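Autoinducer 2 sensor kinase/phosphatase luxQ (Vibrio cholerae, PDB 3C38) senses AI-2 bound to LuxP through the periplasmic portion present here and switches between histidine kinase and phosphatase activity. Local coordinates at residues I29-D34 / T221-V225; T47-L53 / L65-F69; P81-F85 / D95-A99; R139-L143 / G153-V157; E178-L182 / T192-E197. One frame throughout, in Å; residues are numbered along the deposited sequence.

Interaction 1 (I29-D34 / T221-V225)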
# COMPACT_ATOMS: atom_id res chain seq x y z
N ILE A 29 1.77 -15.56 -5.24
CA ILE A 29 2.00 -14.47 -4.30
C ILE A 29 1.84 -13.13 -4.99
O ILE A 29 1.19 -12.20 -4.46
CB ILE A 29 3.39 -14.60 -3.65
CG1 ILE A 29 3.37 -15.79 -2.68
CG2 ILE A 29 3.78 -13.32 -2.94
CD1 ILE A 29 4.73 -16.24 -2.17
N GLN A 30 2.41 -13.03 -6.19
CA GLN A 30 2.34 -11.82 -7.00
C GLN A 30 0.90 -11.48 -7.35
O GLN A 30 0.51 -10.31 -7.33
CB GLN A 30 3.15 -12.00 -8.28
CG GLN A 30 3.10 -10.81 -9.23
CD GLN A 30 3.76 -9.57 -8.67
OE1 GLN A 30 4.93 -9.61 -8.30
NE2 GLN A 30 3.02 -8.48 -8.60
N SER A 31 0.11 -12.50 -7.69
CA SER A 31 -1.28 -12.26 -8.06
C SER A 31 -2.09 -11.81 -6.86
O SER A 31 -2.96 -10.94 -6.97
CB SER A 31 -1.92 -13.52 -8.68
OG SER A 31 -2.16 -14.52 -7.70
N LEU A 32 -1.81 -12.41 -5.71
CA LEU A 32 -2.51 -12.03 -4.50
C LEU A 32 -2.16 -10.57 -4.21
O LEU A 32 -3.04 -9.78 -3.86
CB LEU A 32 -2.11 -12.96 -3.36
CG LEU A 32 -2.82 -14.32 -3.48
CD1 LEU A 32 -2.24 -15.32 -2.50
CD2 LEU A 32 -4.33 -14.13 -3.21
N PHE A 33 -0.90 -10.20 -4.41
CA PHE A 33 -0.46 -8.81 -4.22
C PHE A 33 -1.21 -7.91 -5.22
O PHE A 33 -1.82 -6.91 -4.83
CB PHE A 33 1.05 -8.72 -4.44
CG PHE A 33 1.61 -7.33 -4.28
CD1 PHE A 33 2.21 -6.68 -5.36
CD2 PHE A 33 1.59 -6.69 -3.04
CE1 PHE A 33 2.79 -5.40 -5.20
CE2 PHE A 33 2.15 -5.42 -2.88
CZ PHE A 33 2.75 -4.78 -3.97
N ASP A 34 -1.16 -8.28 -6.49
CA ASP A 34 -1.86 -7.51 -7.53
C ASP A 34 -3.33 -7.34 -7.17
O ASP A 34 -3.89 -6.26 -7.33
CB ASP A 34 -1.79 -8.23 -8.89
CG ASP A 34 -0.39 -8.35 -9.42
OD1 ASP A 34 0.47 -7.55 -9.00
OD2 ASP A 34 -0.16 -9.23 -10.28
N THR A 221 10.40 -14.03 -3.35
CA THR A 221 9.61 -13.45 -4.43
C THR A 221 9.70 -11.94 -4.41
O THR A 221 9.23 -11.29 -3.47
CB THR A 221 8.12 -13.81 -4.33
OG1 THR A 221 7.95 -15.23 -4.46
CG2 THR A 221 7.34 -13.13 -5.46
N PHE A 222 10.33 -11.37 -5.44
CA PHE A 222 10.43 -9.93 -5.51
C PHE A 222 9.19 -9.46 -6.25
O PHE A 222 8.94 -9.86 -7.39
CB PHE A 222 11.72 -9.51 -6.21
CG PHE A 222 12.93 -9.62 -5.34
CD1 PHE A 222 13.53 -10.86 -5.12
CD2 PHE A 222 13.44 -8.50 -4.68
CE1 PHE A 222 14.63 -10.98 -4.24
CE2 PHE A 222 14.52 -8.61 -3.80
CZ PHE A 222 15.12 -9.85 -3.58
N LEU A 223 8.39 -8.65 -5.57
CA LEU A 223 7.14 -8.15 -6.12
C LEU A 223 7.28 -7.10 -7.22
O LEU A 223 8.12 -6.19 -7.14
CB LEU A 223 6.27 -7.55 -4.99
CG LEU A 223 5.91 -8.48 -3.83
CD1 LEU A 223 5.15 -7.72 -2.75
CD2 LEU A 223 5.10 -9.65 -4.36
N GLU A 224 6.45 -7.23 -8.25
CA GLU A 224 6.45 -6.24 -9.32
C GLU A 224 5.28 -5.30 -9.00
O GLU A 224 4.25 -5.73 -8.48
CB GLU A 224 6.20 -6.90 -10.68
CG GLU A 224 7.23 -7.92 -11.09
CD GLU A 224 7.08 -8.34 -12.55
OE1 GLU A 224 5.93 -8.45 -13.03
OE2 GLU A 224 8.12 -8.59 -13.20
N VAL A 225 5.48 -4.02 -9.28
CA VAL A 225 4.44 -3.02 -9.09
C VAL A 225 4.24 -2.45 -10.49
O VAL A 225 5.18 -1.90 -11.07
CB VAL A 225 4.89 -1.91 -8.12
CG1 VAL A 225 3.94 -0.72 -8.20
CG2 VAL A 225 4.93 -2.44 -6.71
O HOH W 1 6.99 -11.16 -9.09
O HOH W 2 1.66 -5.01 -8.67
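Gln30 reaches from helix 22-47 to the edge strand 216-225 and pairs its amide with both backbone groups of Glu224. OE1 of Gln30 accepts from Glu224 N at 2.8 Å, almost straight (171°), and NE2 of Gln30 donates to Glu224 O at 3.0 Å. A primary amide suits this place because it offers a donor and an acceptor side by side, as a neighbouring strand would. The chain bends at chi2 (66°), which swings the amide over to the strand.

Beside this polar grip, CD1 of Leu223 sits over the centre of the Phe33 ring, 3.7 Å from its centroid, while CG2 of Val225 and Glu224 O lie at the ring's edge. Leu223 CD2 also meets Ile29 CG2 at 4.2 Å.

A second shell steadies the amide. Asp34, one helical turn on, accepts from Gln30 NE2 at 2.7 Å through OD1, and one water joins that oxygen to Glu224 O. Another water links Gln30 OE1 to Phe222 O. Farther along, Thr221 OG1 bonds Ser26, and Phe33 and Val225 both touch Leu137 of the other sheet. Such packing of a long N-terminal helix along the sheets is characteristic of the periplasmic sensor domains of the Cache clan.

Interaction 2 (T47-L53 / L65-F69)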
# COMPACT_ATOMS: atom_id res chain seq x y z
N THR A 47 -14.27 6.52 -7.04
CA THR A 47 -14.57 7.61 -6.13
C THR A 47 -14.09 8.93 -6.71
O THR A 47 -14.61 9.99 -6.36
CB THR A 47 -13.90 7.37 -4.78
OG1 THR A 47 -14.41 6.17 -4.20
CG2 THR A 47 -14.17 8.53 -3.84
N ALA A 48 -13.10 8.86 -7.59
CA ALA A 48 -12.54 10.06 -8.21
C ALA A 48 -13.58 10.72 -9.11
O ALA A 48 -13.44 11.89 -9.49
CB ALA A 48 -11.30 9.69 -9.03
N LYS A 49 -14.63 9.97 -9.45
CA LYS A 49 -15.69 10.47 -10.32
C LYS A 49 -17.01 10.71 -9.58
O LYS A 49 -18.05 10.89 -10.21
CB LYS A 49 -15.90 9.51 -11.48
CG LYS A 49 -14.71 9.46 -12.41
CD LYS A 49 -14.88 8.47 -13.53
CE LYS A 49 -13.77 8.64 -14.55
NZ LYS A 49 -13.83 7.62 -15.63
N ASN A 50 -16.97 10.71 -8.26
CA ASN A 50 -18.19 10.92 -7.50
C ASN A 50 -18.48 12.40 -7.31
O ASN A 50 -17.77 13.09 -6.58
CB ASN A 50 -18.10 10.24 -6.14
CG ASN A 50 -19.41 10.27 -5.38
OD1 ASN A 50 -20.00 11.34 -5.18
ND2 ASN A 50 -19.86 9.11 -4.95
N ALA A 51 -19.53 12.88 -7.97
CA ALA A 51 -19.93 14.28 -7.88
C ALA A 51 -19.84 14.77 -6.44
O ALA A 51 -19.28 15.84 -6.18
CB ALA A 51 -21.35 14.44 -8.39
N SER A 52 -20.40 13.99 -5.52
CA SER A 52 -20.36 14.36 -4.10
C SER A 52 -18.95 14.80 -3.73
O SER A 52 -18.75 15.88 -3.19
CB SER A 52 -20.77 13.16 -3.23
OG SER A 52 -22.05 12.69 -3.59
N LEU A 53 -17.97 13.95 -4.05
CA LEU A 53 -16.58 14.28 -3.75
C LEU A 53 -16.20 15.59 -4.43
O LEU A 53 -15.71 16.51 -3.78
CB LEU A 53 -15.65 13.17 -4.23
CG LEU A 53 -14.15 13.51 -4.16
CD1 LEU A 53 -13.76 13.87 -2.74
CD2 LEU A 53 -13.33 12.33 -4.65
N LEU A 65 -15.28 17.39 3.30
CA LEU A 65 -14.74 16.23 2.61
C LEU A 65 -14.60 15.08 3.61
O LEU A 65 -14.53 13.91 3.22
CB LEU A 65 -13.37 16.56 2.03
CG LEU A 65 -13.32 17.77 1.09
CD1 LEU A 65 -11.96 18.44 1.21
CD2 LEU A 65 -13.60 17.33 -0.34
N ASP A 66 -14.55 15.41 4.90
CA ASP A 66 -14.40 14.40 5.93
C ASP A 66 -15.55 13.39 6.02
O ASP A 66 -15.28 12.19 5.95
CB ASP A 66 -14.14 15.07 7.29
CG ASP A 66 -12.74 15.68 7.39
OD1 ASP A 66 -11.76 15.01 7.00
OD2 ASP A 66 -12.61 16.83 7.88
N GLU A 67 -16.81 13.82 6.17
CA GLU A 67 -17.87 12.81 6.25
C GLU A 67 -17.94 11.98 4.98
O GLU A 67 -18.28 10.80 5.02
CB GLU A 67 -19.29 13.38 6.47
CG GLU A 67 -20.35 12.27 6.18
CD GLU A 67 -21.79 12.59 6.59
OE1 GLU A 67 -22.00 13.42 7.50
OE2 GLU A 67 -22.71 11.97 6.00
N PHE A 68 -17.63 12.61 3.85
CA PHE A 68 -17.69 11.90 2.58
C PHE A 68 -16.87 10.61 2.58
O PHE A 68 -17.43 9.53 2.39
CB PHE A 68 -17.20 12.79 1.43
CG PHE A 68 -17.13 12.06 0.12
CD1 PHE A 68 -18.28 11.77 -0.59
CD2 PHE A 68 -15.91 11.61 -0.36
CE1 PHE A 68 -18.22 11.03 -1.77
CE2 PHE A 68 -15.84 10.86 -1.53
CZ PHE A 68 -17.00 10.57 -2.24
N PHE A 69 -15.57 10.73 2.78
CA PHE A 69 -14.71 9.55 2.78
C PHE A 69 -15.09 8.59 3.89
O PHE A 69 -14.90 7.38 3.77
CB PHE A 69 -13.24 9.97 2.91
CG PHE A 69 -12.69 10.57 1.66
CD1 PHE A 69 -12.40 9.77 0.55
CD2 PHE A 69 -12.51 11.94 1.55
CE1 PHE A 69 -11.96 10.33 -0.64
CE2 PHE A 69 -12.07 12.52 0.36
CZ PHE A 69 -11.79 11.71 -0.73
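Phe68 pushes its ring between the start of helix 51-58 and the end of helix 22-47, and it loses more surface here than any other residue of the two segments. Its CG lies anti to the backbone N (chi1 175°), which carries the ring away from helix 65-74 toward the turn. Leu53 lies across one face: its CA stands over the ring centre, and CB of Leu53 comes within 3.5 Å of Phe68 CZ. Thr47 brings its methyl to the edge, CG2 lying 3.7 Å from Phe68 CE2, while its hydroxyl turns back to His43 O in its own helix. Ser52 adds CB beside Phe68 CE1 at 3.6 Å.

Leu53 is the second main contributor. Where CB serves Phe68, branch CD1 goes on to Phe69, 3.5 Å from CZ of that ring, and meets Leu65 CD2 at 4.2 Å. A branched leucine can thus fill the angle between two aromatic side chains and a third residue. The two phenylalanines also touch each other, with CD2 of Phe68 over the centre of the Phe69 ring, and Phe69 in turn stacks on Trp94.

Asn50 occupies the N-cap of helix 51-58 and closes a type I turn that begins at Thr47, so the chain reverses just where Phe68 enters. No hydrogen bond crosses between the segments; their cohesion here therefore rests on shape and on burial of apolar surface.

Interaction 3 (P81-F85 / D95-A99)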
# COMPACT_ATOMS: atom_id res chain seq x y z
N PRO A 81 -7.80 2.45 1.95
CA PRO A 81 -6.35 2.71 1.87
C PRO A 81 -5.91 3.10 3.28
O PRO A 81 -6.75 3.37 4.13
CB PRO A 81 -6.26 3.91 0.92
CG PRO A 81 -7.69 4.17 0.43
CD PRO A 81 -8.57 3.62 1.50
N ASP A 82 -4.61 3.13 3.55
CA ASP A 82 -4.16 3.51 4.89
C ASP A 82 -4.14 5.02 5.01
O ASP A 82 -4.21 5.57 6.11
CB ASP A 82 -2.77 2.95 5.19
CG ASP A 82 -2.74 1.44 5.20
OD1 ASP A 82 -3.80 0.83 5.48
OD2 ASP A 82 -1.67 0.84 4.94
N LEU A 83 -4.05 5.70 3.88
CA LEU A 83 -4.04 7.15 3.89
C LEU A 83 -4.52 7.75 2.58
O LEU A 83 -4.26 7.23 1.48
CB LEU A 83 -2.63 7.68 4.24
CG LEU A 83 -1.43 7.37 3.35
CD1 LEU A 83 -1.36 8.41 2.24
CD2 LEU A 83 -0.15 7.42 4.17
N ARG A 84 -5.25 8.85 2.72
CA ARG A 84 -5.80 9.59 1.59
C ARG A 84 -5.55 11.07 1.79
O ARG A 84 -5.57 11.57 2.91
CB ARG A 84 -7.31 9.41 1.50
CG ARG A 84 -7.84 8.06 1.07
CD ARG A 84 -9.22 8.28 0.46
NE ARG A 84 -9.98 7.05 0.21
CZ ARG A 84 -10.61 6.36 1.15
NH1 ARG A 84 -10.59 6.76 2.41
NH2 ARG A 84 -11.28 5.26 0.81
N PHE A 85 -5.32 11.79 0.70
CA PHE A 85 -5.16 13.23 0.76
C PHE A 85 -5.35 13.78 -0.65
O PHE A 85 -5.05 13.10 -1.64
CB PHE A 85 -3.80 13.62 1.37
CG PHE A 85 -2.62 13.32 0.50
CD1 PHE A 85 -2.30 14.15 -0.57
CD2 PHE A 85 -1.82 12.21 0.76
CE1 PHE A 85 -1.21 13.88 -1.36
CE2 PHE A 85 -0.72 11.93 -0.03
CZ PHE A 85 -0.41 12.76 -1.10
N ASP A 95 -6.53 16.19 3.88
CA ASP A 95 -5.74 15.08 4.39
C ASP A 95 -6.61 14.34 5.40
O ASP A 95 -7.12 14.95 6.34
CB ASP A 95 -4.49 15.64 5.07
CG ASP A 95 -3.75 14.60 5.90
OD1 ASP A 95 -2.85 15.01 6.67
OD2 ASP A 95 -4.04 13.40 5.78
N ASP A 96 -6.79 13.03 5.21
CA ASP A 96 -7.63 12.27 6.14
C ASP A 96 -7.02 12.22 7.54
O ASP A 96 -7.63 11.69 8.46
CB ASP A 96 -7.89 10.84 5.63
CG ASP A 96 -6.65 9.97 5.60
OD1 ASP A 96 -5.57 10.37 6.10
OD2 ASP A 96 -6.76 8.85 5.06
N GLY A 97 -5.82 12.77 7.68
CA GLY A 97 -5.16 12.79 8.97
C GLY A 97 -4.53 11.49 9.46
O GLY A 97 -4.13 11.43 10.61
N ASN A 98 -4.44 10.47 8.61
CA ASN A 98 -3.84 9.21 9.04
C ASN A 98 -2.32 9.22 8.92
O ASN A 98 -1.62 8.49 9.63
CB ASN A 98 -4.41 8.06 8.22
CG ASN A 98 -5.85 7.75 8.57
OD1 ASN A 98 -6.66 7.43 7.71
ND2 ASN A 98 -6.16 7.84 9.86
N ALA A 99 -1.81 10.06 8.03
CA ALA A 99 -0.37 10.14 7.84
C ALA A 99 0.31 10.31 9.19
O ALA A 99 1.37 9.75 9.45
CB ALA A 99 -0.02 11.30 6.94
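Phe85 and Asp95 form an antiparallel non-hydrogen-bonded pair with their CA atoms 4.1 Å apart, and next to it Asp96 N donates to Arg84 O at 3.0 Å in a nearly straight bond (177°). Beyond that point segment 95-99 leaves the strand, and the side chain of Asp96 takes over the pairing. Its OD2 accepts from Arg84 N at 2.8 Å, the donor lying well above the carboxylate plane. With chi1 at 67°, CG of Asp96 sits between its own backbone N and carbonyl carbon, which turns the carboxylate toward strand 83-88.

The other oxygen, OD1, receives Asn98 N at 2.8 Å and closes an Asx turn. Gly97 lies inside that turn with a positive phi, a conformation glycine adopts easily. At the rim, CB of Asn98 rests 3.3 Å from Asp82 O.

Arg84 sends its extended chain away from this turn to a salt bridge with Asp73, and the Phe85 ring stacks on Tyr156 of the adjacent strand. An aspartate fits the end of this edge strand because its two oxygens can hold two backbone N-H groups at once. The positive guanidinium of Arg84, 5.1 Å away from Asp96 OD2 at NH1, would probably favour the negative charge of that carboxylate.

Interaction 4 (R139-L143 / G153-V157)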
# COMPACT_ATOMS: atom_id res chain seq x y z
N ARG A 139 -0.84 5.98 -5.25
CA ARG A 139 -1.44 6.13 -6.57
C ARG A 139 -2.28 7.40 -6.60
O ARG A 139 -2.95 7.75 -5.63
CB ARG A 139 -2.29 4.91 -6.90
CG ARG A 139 -2.79 4.86 -8.33
CD ARG A 139 -3.37 3.50 -8.64
NE ARG A 139 -3.90 3.42 -10.00
CZ ARG A 139 -5.05 3.96 -10.37
NH1 ARG A 139 -5.80 4.61 -9.49
NH2 ARG A 139 -5.45 3.85 -11.63
N ARG A 140 -2.21 8.10 -7.73
CA ARG A 140 -2.94 9.36 -7.92
C ARG A 140 -4.09 9.22 -8.93
O ARG A 140 -3.96 8.55 -9.95
CB ARG A 140 -1.96 10.44 -8.42
CG ARG A 140 -2.49 11.85 -8.38
CD ARG A 140 -1.54 12.83 -9.06
NE ARG A 140 -1.43 12.56 -10.49
CZ ARG A 140 -1.07 13.46 -11.39
NH1 ARG A 140 -0.78 14.71 -11.02
NH2 ARG A 140 -1.01 13.12 -12.67
N SER A 141 -5.21 9.86 -8.64
CA SER A 141 -6.34 9.82 -9.56
C SER A 141 -6.92 11.23 -9.74
O SER A 141 -7.33 11.88 -8.78
CB SER A 141 -7.43 8.87 -9.04
OG SER A 141 -8.41 8.64 -10.03
N SER A 142 -6.95 11.69 -10.98
CA SER A 142 -7.45 13.02 -11.31
C SER A 142 -8.88 13.25 -10.82
O SER A 142 -9.72 12.37 -10.90
CB SER A 142 -7.40 13.23 -12.82
OG SER A 142 -6.15 12.80 -13.35
N LEU A 143 -9.13 14.45 -10.30
CA LEU A 143 -10.46 14.82 -9.82
C LEU A 143 -10.98 15.88 -10.78
O LEU A 143 -10.63 17.05 -10.68
CB LEU A 143 -10.39 15.40 -8.40
CG LEU A 143 -9.99 14.44 -7.29
CD1 LEU A 143 -9.80 15.19 -5.99
CD2 LEU A 143 -11.06 13.37 -7.14
N GLY A 153 -8.44 18.89 -8.79
CA GLY A 153 -7.39 18.39 -7.91
C GLY A 153 -7.03 16.94 -8.18
O GLY A 153 -7.35 16.38 -9.24
N TYR A 154 -6.36 16.32 -7.22
CA TYR A 154 -5.95 14.94 -7.34
C TYR A 154 -6.14 14.23 -6.01
O TYR A 154 -5.91 14.81 -4.94
CB TYR A 154 -4.48 14.87 -7.76
CG TYR A 154 -4.26 15.13 -9.23
CD1 TYR A 154 -4.49 14.12 -10.17
CD2 TYR A 154 -3.85 16.38 -9.69
CE1 TYR A 154 -4.31 14.35 -11.53
CE2 TYR A 154 -3.67 16.62 -11.06
CZ TYR A 154 -3.90 15.60 -11.97
OH TYR A 154 -3.73 15.81 -13.31
N LEU A 155 -6.61 12.99 -6.08
CA LEU A 155 -6.81 12.19 -4.89
C LEU A 155 -5.66 11.18 -4.84
O LEU A 155 -5.40 10.45 -5.81
CB LEU A 155 -8.15 11.45 -4.93
CG LEU A 155 -8.40 10.48 -3.76
CD1 LEU A 155 -8.30 11.23 -2.46
CD2 LEU A 155 -9.77 9.83 -3.90
N TYR A 156 -4.96 11.19 -3.72
CA TYR A 156 -3.84 10.29 -3.52
C TYR A 156 -4.24 9.28 -2.46
O TYR A 156 -4.80 9.66 -1.42
CB TYR A 156 -2.60 11.06 -3.04
CG TYR A 156 -1.92 11.95 -4.07
CD1 TYR A 156 -2.48 13.17 -4.46
CD2 TYR A 156 -0.71 11.57 -4.63
CE1 TYR A 156 -1.82 13.99 -5.39
CE2 TYR A 156 -0.05 12.38 -5.55
CZ TYR A 156 -0.61 13.58 -5.93
OH TYR A 156 0.06 14.34 -6.85
N VAL A 157 -3.98 8.01 -2.72
CA VAL A 157 -4.27 6.96 -1.76
C VAL A 157 -2.98 6.18 -1.56
O VAL A 157 -2.20 5.99 -2.51
CB VAL A 157 -5.38 5.97 -2.25
CG1 VAL A 157 -6.65 6.75 -2.57
CG2 VAL A 157 -4.89 5.20 -3.47
O HOH W 3 -4.04 13.17 -14.72
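The guanidinium of Arg140 lies flat over one face of the Tyr154 ring, the planes only 3° apart and the centres separated by 3.6 Å. This is both a stack and a cation-pi contact, with NH1 over the middle of the ring. The same side chain serves a second tyrosine: CG of Arg140 stands over a face of Tyr156, 3.7 Å from its centroid, and the two side chains run alongside in the same direction. The chain is extended as far as CD and then bends at chi3 (65°), so its methylene part can lie on one ring while the planar end turns onto the other. Arginine suits the place by combining a long apolar stem with a flat cation.

Beside Tyr154, Ser142 brings OG to 3.0 Å from CE1 of the ring, and a water joins that hydroxyl to Tyr154 OH.

The rings project from a regular antiparallel beta hairpin in the five-stranded sheet. Ser141 N donates to Leu155 O at 2.9 Å, its reciprocal bond runs from Leu155 N to Ser141 O, and Arg139 and Val157 exchange a similar pair. Gly153 sits opposite Leu143 with backbone angles that a side chain would hinder.

On the face bearing Ser141, Leu143 and Leu155, CD2 of Leu143 meets CB of Leu155 at 4.1 Å. Arg139, on this same face, forms a salt bridge with Asp45 and a hydrogen bond with Gln44 of helix 22-47, and Ser141 OG also bonds Asp45.

Interaction 5 (E178-L182 / T192-E197)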
# COMPACT_ATOMS: atom_id res chain seq x y z
N GLU A 178 2.78 -21.30 4.98
CA GLU A 178 3.02 -21.50 6.41
C GLU A 178 3.25 -20.16 7.09
O GLU A 178 2.65 -19.85 8.11
CB GLU A 178 4.27 -22.33 6.62
CG GLU A 178 4.05 -23.71 7.16
CD GLU A 178 5.38 -24.40 7.41
OE1 GLU A 178 6.05 -24.07 8.42
OE2 GLU A 178 5.76 -25.24 6.57
N ASN A 179 4.16 -19.39 6.51
CA ASN A 179 4.52 -18.08 7.03
C ASN A 179 5.16 -17.26 5.93
O ASN A 179 5.76 -17.79 4.99
CB ASN A 179 5.53 -18.22 8.18
CG ASN A 179 4.87 -18.34 9.54
OD1 ASN A 179 4.06 -17.49 9.94
ND2 ASN A 179 5.22 -19.38 10.27
N LEU A 180 5.02 -15.94 6.05
CA LEU A 180 5.60 -15.01 5.10
C LEU A 180 6.31 -13.88 5.84
O LEU A 180 5.97 -13.53 6.97
CB LEU A 180 4.53 -14.41 4.18
CG LEU A 180 3.71 -15.30 3.24
CD1 LEU A 180 2.68 -14.40 2.56
CD2 LEU A 180 4.60 -15.99 2.21
N VAL A 181 7.30 -13.30 5.17
CA VAL A 181 8.04 -12.17 5.70
C VAL A 181 8.24 -11.19 4.55
O VAL A 181 8.82 -11.54 3.52
CB VAL A 181 9.44 -12.58 6.21
CG1 VAL A 181 10.15 -11.34 6.73
CG2 VAL A 181 9.33 -13.65 7.30
N LEU A 182 7.75 -9.97 4.72
CA LEU A 182 7.92 -8.96 3.69
C LEU A 182 9.12 -8.14 4.13
O LEU A 182 9.14 -7.60 5.24
CB LEU A 182 6.68 -8.07 3.56
CG LEU A 182 6.78 -6.89 2.58
CD1 LEU A 182 7.12 -7.42 1.19
CD2 LEU A 182 5.47 -6.12 2.54
N THR A 192 4.50 -12.69 9.44
CA THR A 192 3.35 -13.42 9.96
C THR A 192 3.78 -14.42 11.05
O THR A 192 2.92 -15.09 11.63
CB THR A 192 2.64 -14.23 8.86
OG1 THR A 192 3.55 -15.18 8.31
CG2 THR A 192 2.11 -13.32 7.77
N LEU A 193 5.08 -14.54 11.30
CA LEU A 193 5.58 -15.48 12.32
C LEU A 193 4.99 -15.21 13.71
O LEU A 193 4.94 -14.06 14.17
CB LEU A 193 7.11 -15.44 12.40
CG LEU A 193 7.84 -16.28 11.33
CD1 LEU A 193 7.57 -15.70 9.95
CD2 LEU A 193 9.35 -16.29 11.60
N LYS A 194 4.53 -16.28 14.36
CA LYS A 194 3.94 -16.17 15.71
C LYS A 194 5.05 -16.03 16.74
O LYS A 194 4.90 -15.33 17.73
CB LYS A 194 3.10 -17.40 16.06
CG LYS A 194 2.29 -17.98 14.91
CD LYS A 194 1.22 -17.04 14.41
CE LYS A 194 0.51 -17.63 13.19
NZ LYS A 194 1.44 -17.86 12.01
N GLY A 195 6.16 -16.72 16.51
CA GLY A 195 7.27 -16.64 17.45
C GLY A 195 7.55 -17.99 18.08
O GLY A 195 8.58 -18.19 18.71
N ASN A 196 6.62 -18.91 17.90
CA ASN A 196 6.76 -20.24 18.47
C ASN A 196 7.24 -21.23 17.42
O ASN A 196 7.16 -22.44 17.62
CB ASN A 196 5.42 -20.71 19.02
CG ASN A 196 4.42 -20.93 17.92
OD1 ASN A 196 4.22 -20.06 17.06
ND2 ASN A 196 3.78 -22.10 17.93
N GLU A 197 7.73 -20.71 16.29
CA GLU A 197 8.22 -21.55 15.19
C GLU A 197 9.65 -22.05 15.46
O GLU A 197 10.38 -21.46 16.25
CB GLU A 197 8.24 -20.77 13.86
CG GLU A 197 6.89 -20.40 13.27
CD GLU A 197 6.33 -19.10 13.82
OE1 GLU A 197 7.06 -18.33 14.48
OE2 GLU A 197 5.14 -18.84 13.56
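Strand 179-184 of the four-stranded sheet is joined here to the loop that follows its hairpin partner, strand 187-191. Just past the strand end, Thr192 N still donates to Leu180 O at 3.0 Å. Thr192 then answers with its side chain instead of its backbone: OG1 accepts from Leu180 N at 2.8 Å in an almost straight bond (172°). With chi1 at 61° the hydroxyl is tucked over its own backbone and faces the strand. Threonine fits well, its hydroxyl standing in for a carbonyl while the side chain also packs on Leu168 of helix 165-174.

Asn179 slides past Thr192 in the opposite direction, with OD1 2.9 Å from Thr192 OG1. The other end of its amide, ND2, is held chiefly by Tyr199 OH and gives only a weak bond to Glu197 OE2, 3.3 Å away.

Above the amide, CD1 of Leu193 packs on Asn179 CB at 3.7 Å and also touches Val181 CG2, which itself leans on helix 201-205.

The loop is folded by Glu197. Its carboxylate takes Lys194 N on OE2 at 2.8 Å, using the syn lone pair, and Gly195 N on OE1, so the two oxygens hold two consecutive backbone N-H groups, one each; Gly195 has backbone angles at which a side chain would press on the preceding carbonyl oxygen. Side-chain oxygens thus tie back to the 179-184/187-191 hairpin the start of the loop that leaves it, at the edge of the four-stranded sheet, for helix 201-205.

In the fold
The contacts divide between the two sheets of the periplasmic portion. Interactions 2, 3 and 4 cluster round the five-stranded sheet, with centres 12 to 14 Å apart. Interactions 3 and 4 share it through neighbouring strands, Phe85 O lying 2.8 Å from Tyr156 N. Interaction 2 packs on both: Phe69 CD1 approaches Arg84 CD at 3.5 Å, and Leu53 CD2 meets Leu143 CD2 at the same distance. Interactions 1 and 5 belong to the four-stranded sheet, their centres about 18 Å apart. Interactions 2 and 5 are the most distant, about 38 Å between centres. Helix 22-47 spans the two groups, carrying 29-34 in its first half and ending at Thr47.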